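PDB 1MDB: 2,3-dihydroxybenzoate-AMP ligase from Bacillus subtilis, which is an AMP-binding enzyme of the ANL superfamily, with a large N-terminal portion joined to a smaller C-terminal domain. Local coordinates for residues A[212-217]-A[355-360]; A[264-269]-A[293-298]; A[311-316]-A[449-454]; A[285-290]-A[320-325]; A[476-481]-A[506-511]. All blocks are in the same frame, centred on the assembly; numbering follows the deposited sequence.

Contact 1: A[212-217]-A[355-360]; sequences KRSVEV and KPMSPY
Where the chain leaves the short strand 355-356, Met357 meets helix 204-218 at Arg213, Ser214 and Val217. Its CG lies between the backbone N and the carbonyl carbon (chi1 77°), and the rest of the chain runs out extended, so the sulfur ends up beside the helix. There SD rests against CB of Arg213 at 3.6 Å and comes within 3.4 Å of Ser214 OG, a hydroxyl already bonded to Ser210 O and to Tyr339 OH. Nearer the backbone, CB of Met357 touches Val217 CG2 at 4.1 Å, the two side chains crossing at about a right angle.

The carbonyl of Met357 supplies the polar half of the contact. Arg213, bent at both chi2 and chi3, curls round so that its edge meets it, donating NH1 to Met357 O at 2.7 Å; the oxygen sits close to the guanidinium plane and the C=O points almost straight at the donor (171°). The guanidinium is held elsewhere too, because NE and NH2 both donate to OE2 of Glu216 in a side-on salt bridge, with NH2 at 2.6 Å. With bonds to both partners, rotation of the group should be restricted. Ser358 follows with its CA 3.9 Å from Arg213 CD, while its OG bonds Tyr209 OH and accepts Tyr360 N in an ST turn. Pro359 adds the edge of the contact, its CD touching CD of Arg213.

Met357 also pairs through its backbone with Val337, a residue of the 2,3-dihydroxy-benzoic acid pocket; the arrangement is that of an edge strand of a mixed alpha/beta sheet running out against a flanking helix.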
# COMPACT_ATOMS: atom_id res chain seq x y z
N LYS A 212 -9.23 5.63 -12.13
CA LYS A 212 -10.60 5.89 -12.57
C LYS A 212 -11.57 4.86 -12.01
O LYS A 212 -12.68 5.20 -11.62
CB LYS A 212 -10.69 5.87 -14.10
CG LYS A 212 -11.96 6.52 -14.63
CD LYS A 212 -12.22 6.20 -16.10
CE LYS A 212 -12.74 4.78 -16.26
NZ LYS A 212 -13.06 4.44 -17.68
N ARG A 213 -11.17 3.60 -11.98
CA ARG A 213 -12.04 2.56 -11.44
C ARG A 213 -12.20 2.71 -9.93
O ARG A 213 -13.30 2.57 -9.40
CB ARG A 213 -11.50 1.17 -11.78
CG ARG A 213 -11.97 0.63 -13.13
CD ARG A 213 -13.32 -0.09 -13.02
NE ARG A 213 -14.46 0.82 -12.93
CZ ARG A 213 -15.62 0.51 -12.36
NH1 ARG A 213 -15.79 -0.69 -11.82
NH2 ARG A 213 -16.61 1.39 -12.33
N SER A 214 -11.10 3.02 -9.24
CA SER A 214 -11.15 3.21 -7.79
C SER A 214 -12.07 4.38 -7.46
O SER A 214 -12.79 4.35 -6.48
CB SER A 214 -9.75 3.46 -7.23
OG SER A 214 -8.89 2.37 -7.50
N VAL A 215 -12.01 5.43 -8.27
CA VAL A 215 -12.85 6.60 -8.06
C VAL A 215 -14.33 6.21 -8.17
O VAL A 215 -15.15 6.53 -7.30
CB VAL A 215 -12.53 7.70 -9.11
CG1 VAL A 215 -13.67 8.71 -9.16
CG2 VAL A 215 -11.23 8.42 -8.74
N GLU A 216 -14.66 5.52 -9.25
CA GLU A 216 -16.03 5.08 -9.47
C GLU A 216 -16.49 4.11 -8.38
O GLU A 216 -17.54 4.31 -7.77
CB GLU A 216 -16.15 4.44 -10.85
CG GLU A 216 -15.93 5.44 -11.98
CD GLU A 216 -15.75 4.78 -13.32
OE1 GLU A 216 -15.68 5.50 -14.34
OE2 GLU A 216 -15.67 3.53 -13.37
N VAL A 217 -15.70 3.08 -8.11
CA VAL A 217 -16.06 2.11 -7.08
C VAL A 217 -16.13 2.72 -5.68
O VAL A 217 -16.90 2.26 -4.84
CB VAL A 217 -15.05 0.93 -7.02
CG1 VAL A 217 -15.43 -0.03 -5.89
CG2 VAL A 217 -15.04 0.18 -8.33
N LYS A 355 -14.33 -7.69 -4.47
CA LYS A 355 -14.26 -8.35 -5.78
C LYS A 355 -13.52 -7.42 -6.73
O LYS A 355 -13.53 -6.21 -6.54
CB LYS A 355 -15.67 -8.65 -6.32
CG LYS A 355 -16.53 -7.43 -6.59
CD LYS A 355 -17.92 -7.81 -7.11
CE LYS A 355 -18.80 -6.57 -7.32
NZ LYS A 355 -20.23 -6.88 -7.63
N PRO A 356 -12.86 -7.97 -7.76
CA PRO A 356 -12.12 -7.11 -8.71
C PRO A 356 -12.85 -5.82 -9.06
O PRO A 356 -14.06 -5.82 -9.29
CB PRO A 356 -11.92 -8.02 -9.90
CG PRO A 356 -11.70 -9.35 -9.24
CD PRO A 356 -12.77 -9.38 -8.16
N MET A 357 -12.11 -4.72 -9.12
CA MET A 357 -12.70 -3.42 -9.44
C MET A 357 -12.95 -3.23 -10.93
O MET A 357 -13.78 -2.40 -11.32
CB MET A 357 -11.83 -2.28 -8.91
CG MET A 357 -10.58 -1.97 -9.73
SD MET A 357 -9.76 -0.44 -9.13
CE MET A 357 -8.01 -0.74 -9.57
N SER A 358 -12.25 -3.99 -11.76
CA SER A 358 -12.40 -3.87 -13.21
C SER A 358 -13.15 -5.05 -13.82
O SER A 358 -12.98 -6.19 -13.39
CB SER A 358 -11.04 -3.77 -13.88
OG SER A 358 -11.16 -3.87 -15.29
N PRO A 359 -13.98 -4.79 -14.84
CA PRO A 359 -14.75 -5.84 -15.51
C PRO A 359 -13.79 -6.74 -16.28
O PRO A 359 -14.13 -7.88 -16.62
CB PRO A 359 -15.66 -5.06 -16.46
CG PRO A 359 -15.78 -3.72 -15.82
CD PRO A 359 -14.37 -3.46 -15.35
N TYR A 360 -12.60 -6.23 -16.55
CA TYR A 360 -11.61 -6.99 -17.29
C TYR A 360 -10.54 -7.68 -16.44
O TYR A 360 -9.63 -8.30 -16.98
CB TYR A 360 -10.96 -6.09 -18.34
CG TYR A 360 -11.96 -5.42 -19.26
CD1 TYR A 360 -12.53 -4.19 -18.92
CD2 TYR A 360 -12.35 -6.02 -20.46
CE1 TYR A 360 -13.47 -3.58 -19.75
CE2 TYR A 360 -13.29 -5.42 -21.29
CZ TYR A 360 -13.85 -4.19 -20.94
OH TYR A 360 -14.77 -3.59 -21.76

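Contact 2: A[264-269]-A[293-298]; sequences AFPLIE and RRDDLS
On the helical layer flanking the parallel strands of the AMP-binding portion, helix 261-271 is met by the loop that leads from helix 280-292 into strand 302-306, and the centre of the meeting is a CH-pi contact between Leu297 and Phe265. CD1 of Leu297 stands almost over the middle of the ring, 3.8 Å from its centroid and 11° off the normal. The other methyl, CD2, lies 4.0 Å from Ile268 CB, so the forked end of the leucine straddles two side chains one turn apart on the helix.

Arg293 comes to the same phenylalanine from another direction. Its bent chain runs past the ring with the guanidinium plane 72° from the ring plane, and NH2 lies 3.3 Å from both Phe265 CB and Pro266 CD; NH1 forms a salt bridge with Asp262 at the start of the helix. Between Arg293 and Leu297, Asp295 sets its carboxylate carbon CG 3.5 Å from Phe265 CB.

At the far end Glu269 stretches out in an extended chain, its carboxylate turned 89° from that of Asp296. Glu269 OE2 and Asp296 OD2, 4.2 Å apart, would be expected to repel somewhat. Glu269 CB packs on Asp296 O at 3.3 Å, and OE1 accepts a straight but weak hydrogen bond, 3.5 Å long, from the backbone N of Asp296.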
# COMPACT_ATOMS: atom_id res chain seq x y z
N ALA A 264 -4.46 12.28 13.58
CA ALA A 264 -5.58 12.12 12.65
C ALA A 264 -6.96 12.57 13.11
O ALA A 264 -7.70 13.19 12.34
CB ALA A 264 -5.65 10.67 12.19
N PHE A 265 -7.34 12.25 14.35
CA PHE A 265 -8.66 12.62 14.84
C PHE A 265 -8.96 14.12 14.76
O PHE A 265 -9.96 14.51 14.18
CB PHE A 265 -8.86 12.09 16.27
CG PHE A 265 -9.16 10.61 16.34
CD1 PHE A 265 -8.81 9.77 15.28
CD2 PHE A 265 -9.76 10.06 17.46
CE1 PHE A 265 -9.05 8.40 15.34
CE2 PHE A 265 -10.01 8.68 17.54
CZ PHE A 265 -9.65 7.85 16.47
N PRO A 266 -8.09 14.97 15.33
CA PRO A 266 -8.35 16.41 15.25
C PRO A 266 -8.54 16.83 13.79
O PRO A 266 -9.41 17.63 13.47
CB PRO A 266 -7.11 17.03 15.88
CG PRO A 266 -6.67 15.98 16.86
CD PRO A 266 -6.85 14.70 16.09
N LEU A 267 -7.71 16.27 12.92
CA LEU A 267 -7.76 16.57 11.49
C LEU A 267 -9.09 16.15 10.88
O LEU A 267 -9.63 16.81 10.00
CB LEU A 267 -6.61 15.85 10.77
CG LEU A 267 -5.39 16.62 10.23
CD1 LEU A 267 -5.36 18.06 10.72
CD2 LEU A 267 -4.14 15.86 10.62
N ILE A 268 -9.62 15.02 11.34
CA ILE A 268 -10.89 14.54 10.81
C ILE A 268 -12.02 15.49 11.21
O ILE A 268 -12.87 15.83 10.39
CB ILE A 268 -11.18 13.11 11.32
CG1 ILE A 268 -10.11 12.16 10.77
CG2 ILE A 268 -12.57 12.67 10.88
CD1 ILE A 268 -10.26 10.72 11.22
N GLU A 269 -12.00 15.94 12.46
CA GLU A 269 -13.03 16.86 12.93
C GLU A 269 -12.84 18.27 12.37
O GLU A 269 -13.79 18.91 11.91
CB GLU A 269 -13.04 16.91 14.46
CG GLU A 269 -13.71 18.16 15.02
CD GLU A 269 -13.99 18.07 16.51
OE1 GLU A 269 -13.14 17.53 17.25
OE2 GLU A 269 -15.06 18.54 16.93
N ARG A 293 -11.41 8.78 23.08
CA ARG A 293 -11.25 10.16 22.61
C ARG A 293 -12.61 10.83 22.46
O ARG A 293 -13.62 10.16 22.23
CB ARG A 293 -10.53 10.17 21.26
CG ARG A 293 -9.13 9.55 21.27
CD ARG A 293 -8.04 10.61 21.33
NE ARG A 293 -8.21 11.60 20.26
CZ ARG A 293 -7.38 12.62 20.04
NH1 ARG A 293 -6.31 12.79 20.80
NH2 ARG A 293 -7.63 13.47 19.06
N ARG A 294 -12.64 12.15 22.61
CA ARG A 294 -13.88 12.90 22.49
C ARG A 294 -13.96 13.66 21.17
O ARG A 294 -14.80 14.54 21.00
CB ARG A 294 -14.03 13.89 23.66
CG ARG A 294 -14.11 13.23 25.03
CD ARG A 294 -15.12 13.93 25.93
NE ARG A 294 -15.38 13.18 27.16
CZ ARG A 294 -16.38 13.43 28.00
NH1 ARG A 294 -17.23 14.42 27.76
NH2 ARG A 294 -16.53 12.69 29.09
N ASP A 295 -13.09 13.31 20.23
CA ASP A 295 -13.10 13.96 18.93
C ASP A 295 -14.38 13.61 18.20
O ASP A 295 -14.97 12.56 18.44
CB ASP A 295 -11.90 13.53 18.09
CG ASP A 295 -10.59 13.96 18.70
OD1 ASP A 295 -10.16 13.34 19.70
OD2 ASP A 295 -9.99 14.94 18.19
N ASP A 296 -14.80 14.50 17.31
CA ASP A 296 -16.01 14.30 16.52
C ASP A 296 -15.65 13.82 15.12
O ASP A 296 -15.34 14.61 14.23
CB ASP A 296 -16.80 15.61 16.46
CG ASP A 296 -17.89 15.58 15.41
OD1 ASP A 296 -18.47 14.50 15.18
OD2 ASP A 296 -18.17 16.65 14.83
N LEU A 297 -15.69 12.50 14.94
CA LEU A 297 -15.35 11.86 13.68
C LEU A 297 -16.59 11.65 12.83
O LEU A 297 -16.57 10.88 11.87
CB LEU A 297 -14.69 10.51 13.95
CG LEU A 297 -13.62 10.50 15.04
CD1 LEU A 297 -13.01 9.11 15.14
CD2 LEU A 297 -12.54 11.54 14.73
N SER A 298 -17.65 12.34 13.21
CA SER A 298 -18.95 12.27 12.55
C SER A 298 -18.98 12.50 11.03
O SER A 298 -19.84 11.97 10.34
CB SER A 298 -19.92 13.25 13.23
OG SER A 298 -21.06 13.47 12.43

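Contact 3: A[311-316]-A[449-454]; sequences SAEAAR and LLAHPA
Leu450 points at helix 312-315 and lays one methyl against its N-terminal end, while Glu313 reaches back the other way over the turn that carries the leucine. The two side chains thus pass each other, touching where Glu313 CG lies 3.8 Å from Leu450 CB. In Leu450 a chi1 of -70° and an extended chi2 carry CD1 to Ser311, meeting CB at 3.7 Å, and it also touches CB of Ala314 at 4.3 Å.

Glu313 leaves the helix and then bends at chi2 (64°), which lays its aliphatic part on the backbone of the turn. CG is 3.7 Å from the carbonyl carbon of Leu450, and beyond it CD and OE1 each come to 3.8 Å from CB of Ala451. No hydrogen bond crosses between the segments. The carboxylate instead lies over one face of the Arg316 guanidinium, a pairing of charges in which no N-H points at the oxygen.

The type I turn from Leu449 to His452 presents Leu450 and Ala451 to the helix just after helix 442-449, and polar links beside it join the same two parts: Asn447 OD1 accepts the N of Glu313, and Ser311 OG bonds Glu443. Met284 of helix 280-292 packs on both Ala314 and Leu450, while Phe491 of helix 485-494 backs Ala451. The contact therefore lies where the AMP-binding portion meets the C-terminal domain.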
# COMPACT_ATOMS: atom_id res chain seq x y z
N SER A 311 -9.91 -8.91 10.09
CA SER A 311 -10.74 -9.98 10.63
C SER A 311 -12.18 -9.59 10.94
O SER A 311 -12.46 -8.48 11.41
CB SER A 311 -10.06 -10.55 11.88
OG SER A 311 -8.87 -11.24 11.54
N ALA A 312 -13.08 -10.54 10.70
CA ALA A 312 -14.51 -10.36 10.90
C ALA A 312 -14.90 -9.81 12.27
O ALA A 312 -15.71 -8.89 12.35
CB ALA A 312 -15.24 -11.69 10.65
N GLU A 313 -14.31 -10.36 13.33
CA GLU A 313 -14.59 -9.95 14.70
C GLU A 313 -14.32 -8.46 14.92
O GLU A 313 -14.92 -7.82 15.79
CB GLU A 313 -13.75 -10.79 15.67
CG GLU A 313 -13.92 -10.48 17.17
CD GLU A 313 -15.33 -10.77 17.70
OE1 GLU A 313 -15.91 -11.81 17.34
OE2 GLU A 313 -15.84 -9.96 18.50
N ALA A 314 -13.41 -7.90 14.13
CA ALA A 314 -13.08 -6.49 14.26
C ALA A 314 -13.90 -5.68 13.27
O ALA A 314 -14.50 -4.68 13.63
CB ALA A 314 -11.60 -6.25 14.02
N ALA A 315 -13.92 -6.14 12.03
CA ALA A 315 -14.65 -5.45 10.97
C ALA A 315 -16.09 -5.10 11.37
O ALA A 315 -16.53 -3.96 11.19
CB ALA A 315 -14.64 -6.30 9.71
N ARG A 316 -16.81 -6.07 11.91
CA ARG A 316 -18.21 -5.89 12.33
C ARG A 316 -18.42 -4.71 13.27
O ARG A 316 -19.53 -4.21 13.40
CB ARG A 316 -18.71 -7.16 13.03
CG ARG A 316 -17.93 -7.45 14.30
CD ARG A 316 -18.69 -8.29 15.31
NE ARG A 316 -18.12 -8.08 16.64
CZ ARG A 316 -18.67 -8.51 17.77
NH1 ARG A 316 -19.81 -9.19 17.76
NH2 ARG A 316 -18.08 -8.24 18.93
N LEU A 449 -9.36 -15.19 18.77
CA LEU A 449 -8.64 -14.49 19.83
C LEU A 449 -9.05 -13.02 19.97
O LEU A 449 -8.99 -12.46 21.07
CB LEU A 449 -7.13 -14.61 19.60
CG LEU A 449 -6.65 -16.07 19.64
CD1 LEU A 449 -5.20 -16.21 19.17
CD2 LEU A 449 -6.83 -16.62 21.05
N LEU A 450 -9.48 -12.40 18.88
CA LEU A 450 -9.91 -11.00 18.91
C LEU A 450 -11.21 -10.88 19.70
O LEU A 450 -11.60 -9.78 20.10
CB LEU A 450 -10.13 -10.46 17.49
CG LEU A 450 -8.88 -10.25 16.63
CD1 LEU A 450 -9.26 -9.56 15.32
CD2 LEU A 450 -7.88 -9.40 17.39
N ALA A 451 -11.87 -12.01 19.91
CA ALA A 451 -13.13 -12.04 20.65
C ALA A 451 -12.86 -12.04 22.16
O ALA A 451 -13.75 -11.75 22.96
CB ALA A 451 -13.95 -13.27 20.26
N HIS A 452 -11.63 -12.36 22.55
CA HIS A 452 -11.30 -12.37 23.96
C HIS A 452 -11.10 -10.93 24.45
O HIS A 452 -10.34 -10.16 23.86
CB HIS A 452 -10.04 -13.19 24.22
CG HIS A 452 -9.78 -13.41 25.67
ND1 HIS A 452 -9.42 -12.39 26.53
CD2 HIS A 452 -9.89 -14.52 26.44
CE1 HIS A 452 -9.32 -12.87 27.76
NE2 HIS A 452 -9.60 -14.16 27.73
N PRO A 453 -11.80 -10.55 25.54
CA PRO A 453 -11.77 -9.22 26.16
C PRO A 453 -10.39 -8.69 26.55
O PRO A 453 -10.24 -7.49 26.78
CB PRO A 453 -12.67 -9.40 27.38
CG PRO A 453 -13.66 -10.40 26.91
CD PRO A 453 -12.78 -11.41 26.22
N ALA A 454 -9.38 -9.55 26.63
CA ALA A 454 -8.05 -9.08 27.01
C ALA A 454 -7.07 -9.03 25.84
O ALA A 454 -5.87 -8.85 26.03
CB ALA A 454 -7.49 -9.95 28.12

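Contact 4: A[285-290]-A[320-325]; sequences VWMDAA and AVFGCT
The ring of Phe322 is wedged among side chains of helix 280-292. On one face lies the CG1 methyl of its own neighbour Val321, 3.7 Å above the plane and offset toward the rim. At the ring edge Met287 approaches with CG, 3.7 Å from CE1, the two side chains crossing at about a right angle. The far corner, CZ, stops 3.8 Å from CB of Trp286 and equally close to the carbonyl oxygen of that residue, so the tip of the ring abuts the backbone of the helix. Seen from the tryptophan, CE2 of Phe322 lies near the plane of the indole, at its edge. The indole NE1 is satisfied by Pro259 O, and the ring stands edge-to-face with Phe265.

Val321 and Ala290 form the second half of the contact. CB of Ala290 is 3.5 Å from Val321 CG1, tighter than usual for two carbons, and 3.9 Å from Phe322 CE2, which places this small residue against both bulky ones. The other methyl of Val321, CG2, takes the CE methyl of Met287 at 3.7 Å. That methyl gets there because the methionine chain, otherwise extended, bends at chi3 (98°).

The side chains meet one another only through carbon, and no hydrogen bond crosses between the segments. At Gly323, with its positive phi, the chain leaves helical geometry and turns toward strand 325-331. Helix 280-292 leads into strand 302-306, and helices 312-315 and 318-321 lead from it to strand 325-331: the contact joins the connections of two successive beta-alpha-beta crossovers, as expected for a parallel alpha/beta sheet covered by helices.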
# COMPACT_ATOMS: atom_id res chain seq x y z
N VAL A 285 -5.94 0.17 16.77
CA VAL A 285 -5.58 1.33 17.58
C VAL A 285 -6.64 2.42 17.45
O VAL A 285 -6.99 3.07 18.44
CB VAL A 285 -4.20 1.91 17.17
CG1 VAL A 285 -3.89 3.17 17.98
CG2 VAL A 285 -3.10 0.87 17.40
N TRP A 286 -7.15 2.62 16.24
CA TRP A 286 -8.16 3.65 16.01
C TRP A 286 -9.46 3.33 16.74
O TRP A 286 -10.10 4.24 17.29
CB TRP A 286 -8.42 3.81 14.51
CG TRP A 286 -7.44 4.73 13.84
CD1 TRP A 286 -6.08 4.78 14.03
CD2 TRP A 286 -7.74 5.74 12.87
NE1 TRP A 286 -5.52 5.75 13.23
CE2 TRP A 286 -6.52 6.36 12.51
CE3 TRP A 286 -8.92 6.19 12.26
CZ2 TRP A 286 -6.45 7.40 11.58
CZ3 TRP A 286 -8.85 7.22 11.32
CH2 TRP A 286 -7.62 7.81 11.00
N MET A 287 -9.85 2.06 16.74
CA MET A 287 -11.07 1.65 17.41
C MET A 287 -10.95 1.85 18.92
O MET A 287 -11.88 2.33 19.55
CB MET A 287 -11.42 0.20 17.07
CG MET A 287 -11.73 -0.01 15.59
SD MET A 287 -12.64 -1.53 15.23
CE MET A 287 -14.28 -0.90 15.13
N ASP A 288 -9.80 1.51 19.50
CA ASP A 288 -9.62 1.73 20.94
C ASP A 288 -9.72 3.22 21.21
O ASP A 288 -10.45 3.66 22.10
CB ASP A 288 -8.24 1.26 21.43
CG ASP A 288 -8.13 -0.25 21.51
OD1 ASP A 288 -7.10 -0.73 22.02
OD2 ASP A 288 -9.06 -0.95 21.07
N ALA A 289 -8.96 3.99 20.44
CA ALA A 289 -8.93 5.44 20.61
C ALA A 289 -10.31 6.07 20.44
O ALA A 289 -10.70 6.92 21.23
CB ALA A 289 -7.95 6.05 19.62
N ALA A 290 -11.05 5.64 19.43
CA ALA A 290 -12.37 6.21 19.18
C ALA A 290 -13.33 6.06 20.36
O ALA A 290 -14.35 6.74 20.43
CB ALA A 290 -12.98 5.59 17.93
N ALA A 320 -20.56 0.63 14.41
CA ALA A 320 -20.90 1.17 15.72
C ALA A 320 -19.86 2.11 16.33
O ALA A 320 -20.22 3.07 17.00
CB ALA A 320 -21.17 0.02 16.69
N VAL A 321 -18.58 1.83 16.11
CA VAL A 321 -17.52 2.67 16.67
C VAL A 321 -17.30 3.97 15.90
O VAL A 321 -17.04 5.01 16.50
CB VAL A 321 -16.17 1.92 16.77
CG1 VAL A 321 -15.05 2.89 17.16
CG2 VAL A 321 -16.26 0.80 17.80
N PHE A 322 -17.41 3.91 14.57
CA PHE A 322 -17.21 5.09 13.75
C PHE A 322 -18.48 5.59 13.09
O PHE A 322 -18.51 6.70 12.56
CB PHE A 322 -16.16 4.83 12.67
CG PHE A 322 -14.79 4.53 13.22
CD1 PHE A 322 -14.38 3.22 13.41
CD2 PHE A 322 -13.91 5.56 13.53
CE1 PHE A 322 -13.11 2.94 13.91
CE2 PHE A 322 -12.64 5.29 14.02
CZ PHE A 322 -12.24 3.97 14.21
N GLY A 323 -19.53 4.78 13.10
CA GLY A 323 -20.79 5.18 12.51
C GLY A 323 -20.73 5.40 11.01
O GLY A 323 -21.51 6.18 10.46
N CYS A 324 -19.81 4.72 10.35
CA CYS A 324 -19.67 4.88 8.91
C CYS A 324 -19.57 3.53 8.23
O CYS A 324 -19.58 2.49 8.88
CB CYS A 324 -18.44 5.72 8.59
SG CYS A 324 -16.87 5.02 9.17
N THR A 325 -19.48 3.55 6.91
CA THR A 325 -19.36 2.33 6.13
C THR A 325 -17.92 1.83 6.10
O THR A 325 -16.98 2.62 5.93
CB THR A 325 -19.80 2.53 4.67
OG1 THR A 325 -21.15 3.00 4.63
CG2 THR A 325 -19.71 1.22 3.91

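Contact 5: A[476-481]-A[506-511]; sequences IIPRDE and VEFVES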
# COMPACT_ATOMS: atom_id res chain seq x y z
N ILE A 476 0.45 -12.06 21.18
CA ILE A 476 -0.72 -11.32 21.62
C ILE A 476 -0.33 -9.97 22.21
O ILE A 476 0.65 -9.86 22.96
CB ILE A 476 -1.48 -12.11 22.72
CG1 ILE A 476 -1.96 -13.46 22.18
CG2 ILE A 476 -2.63 -11.27 23.25
CD1 ILE A 476 -3.03 -13.36 21.10
N ILE A 477 -1.08 -8.93 21.85
CA ILE A 477 -0.86 -7.61 22.41
C ILE A 477 -2.01 -7.49 23.40
O ILE A 477 -3.18 -7.42 23.01
CB ILE A 477 -0.97 -6.50 21.35
CG1 ILE A 477 0.23 -6.58 20.39
CG2 ILE A 477 -1.01 -5.14 22.03
CD1 ILE A 477 0.15 -5.61 19.21
N PRO A 478 -1.70 -7.50 24.71
CA PRO A 478 -2.68 -7.40 25.80
C PRO A 478 -3.47 -6.11 25.80
O PRO A 478 -2.91 -5.03 25.59
CB PRO A 478 -1.82 -7.53 27.05
CG PRO A 478 -0.60 -8.25 26.59
CD PRO A 478 -0.34 -7.61 25.26
N ARG A 479 -4.77 -6.21 26.04
CA ARG A 479 -5.61 -5.03 26.12
C ARG A 479 -5.59 -4.67 27.60
O ARG A 479 -6.61 -4.77 28.28
CB ARG A 479 -7.03 -5.35 25.67
CG ARG A 479 -7.99 -4.19 25.81
CD ARG A 479 -9.38 -4.57 25.33
NE ARG A 479 -9.37 -4.95 23.92
CZ ARG A 479 -8.99 -4.14 22.93
NH1 ARG A 479 -8.59 -2.90 23.21
NH2 ARG A 479 -9.02 -4.56 21.68
N ASP A 480 -4.40 -4.28 28.06
CA ASP A 480 -4.13 -3.91 29.45
C ASP A 480 -3.41 -5.06 30.14
O ASP A 480 -2.39 -5.55 29.64
CB ASP A 480 -5.41 -3.56 30.21
CG ASP A 480 -5.13 -2.98 31.57
OD1 ASP A 480 -4.42 -1.95 31.65
OD2 ASP A 480 -5.62 -3.55 32.57
N GLU A 481 -3.92 -5.50 31.29
CA GLU A 481 -3.28 -6.59 32.01
C GLU A 481 -3.36 -7.88 31.19
O GLU A 481 -4.44 -8.41 30.94
CB GLU A 481 -3.95 -6.80 33.37
CG GLU A 481 -3.08 -7.58 34.35
CD GLU A 481 -1.76 -6.88 34.63
OE1 GLU A 481 -0.99 -6.65 33.67
OE2 GLU A 481 -1.48 -6.55 35.81
N VAL A 506 2.22 -19.13 23.35
CA VAL A 506 1.71 -17.76 23.40
C VAL A 506 2.76 -16.76 23.88
O VAL A 506 3.36 -16.94 24.93
CB VAL A 506 0.49 -17.67 24.35
CG1 VAL A 506 0.05 -16.22 24.47
CG2 VAL A 506 -0.65 -18.54 23.82
N GLU A 507 2.98 -15.71 23.09
CA GLU A 507 3.94 -14.67 23.45
C GLU A 507 3.25 -13.32 23.59
O GLU A 507 2.56 -12.87 22.67
CB GLU A 507 5.03 -14.55 22.37
CG GLU A 507 6.02 -15.69 22.31
CD GLU A 507 6.88 -15.81 23.56
OE1 GLU A 507 7.22 -14.77 24.14
OE2 GLU A 507 7.22 -16.94 23.94
N PHE A 508 3.40 -12.68 24.74
CA PHE A 508 2.79 -11.38 24.94
C PHE A 508 3.80 -10.28 24.65
O PHE A 508 4.94 -10.32 25.11
CB PHE A 508 2.25 -11.26 26.37
CG PHE A 508 1.14 -12.22 26.66
CD1 PHE A 508 1.39 -13.41 27.33
CD2 PHE A 508 -0.15 -11.96 26.21
CE1 PHE A 508 0.37 -14.33 27.55
CE2 PHE A 508 -1.18 -12.87 26.41
CZ PHE A 508 -0.92 -14.07 27.08
N VAL A 509 3.38 -9.30 23.85
CA VAL A 509 4.22 -8.17 23.48
C VAL A 509 3.38 -6.91 23.50
O VAL A 509 2.15 -6.98 23.51
CB VAL A 509 4.82 -8.32 22.06
CG1 VAL A 509 5.78 -9.51 22.01
CG2 VAL A 509 3.68 -8.49 21.04
N GLU A 510 4.05 -5.76 23.50
CA GLU A 510 3.37 -4.47 23.51
C GLU A 510 3.03 -4.02 22.10
O GLU A 510 2.13 -3.20 21.92
CB GLU A 510 4.26 -3.43 24.20
CG GLU A 510 3.70 -2.03 24.16
CD GLU A 510 4.54 -1.05 24.94
OE1 GLU A 510 5.77 -0.99 24.71
OE2 GLU A 510 3.97 -0.33 25.79
N SER A 511 3.73 -4.55 21.11
CA SER A 511 3.48 -4.20 19.72
C SER A 511 4.06 -5.26 18.80
O SER A 511 4.90 -6.06 19.22
CB SER A 511 4.10 -2.83 19.39
OG SER A 511 5.51 -2.90 19.45
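Ile477 lies along Val509, Glu510 and Ser511, the residues that follow strand 505-508. Its CB is 3.8 Å from Val509 O, and CG1 is about as near to that oxygen while also touching CG2 of Val509 at 4.0 Å. The CG2 branch meets the carbonyl oxygen of Glu510 at 3.7 Å. With chi2 at 174° the chain continues extended, bringing CD1 to CA of Ser511 at 3.7 Å. One isoleucine thus follows three consecutive residues where the partner chain leaves the strand.

Before it, Ile476 forms the parallel bridge to Phe508: its N donates to Glu507 O at 2.7 Å and its O accepts from Val509 N at 2.9 Å. The side chains of Ile476 and Phe508 lie side by side and point the same way, with CB of the isoleucine 3.7 Å from CD2 of the ring. Pro478 brings CG to that same ring carbon from the next position on this side, at 3.8 Å.

These strands belong to the beta-alpha-beta unit 469-478, 485-494 and 505-508. Leu488 of its helix packs on Ile476 and Phe508, and strand 455-465 pairs antiparallel along the other edge of strand 469-478, at His456 and Asp457.

Overall arrangement
Contacts 1 and 4 are buried, contacts 2 and 3 partly so, and contact 5 lies at the surface. Contact 1 stands apart, joining sheet edge and helix by an arginine-carbonyl bond, with a pocket nearby. Contact 4 uses helix 280-292 and contact 2 the loop that follows it; they touch where Trp286 packs on Ala264 and Ile268. Contact 4 joins its side chains through carbon alone, whereas contact 2 adds Arg293, Asp295, Asp296 and Glu269 round its aromatic centre. Contact 3 bridges the AMP-binding portion and the C-terminal domain, while contact 5 is strand pairing inside the latter. Arg479 connects these regions: its N bonds Ala454 O of contact 3, and its guanidinium pairs with Asp288 of segment 285-290.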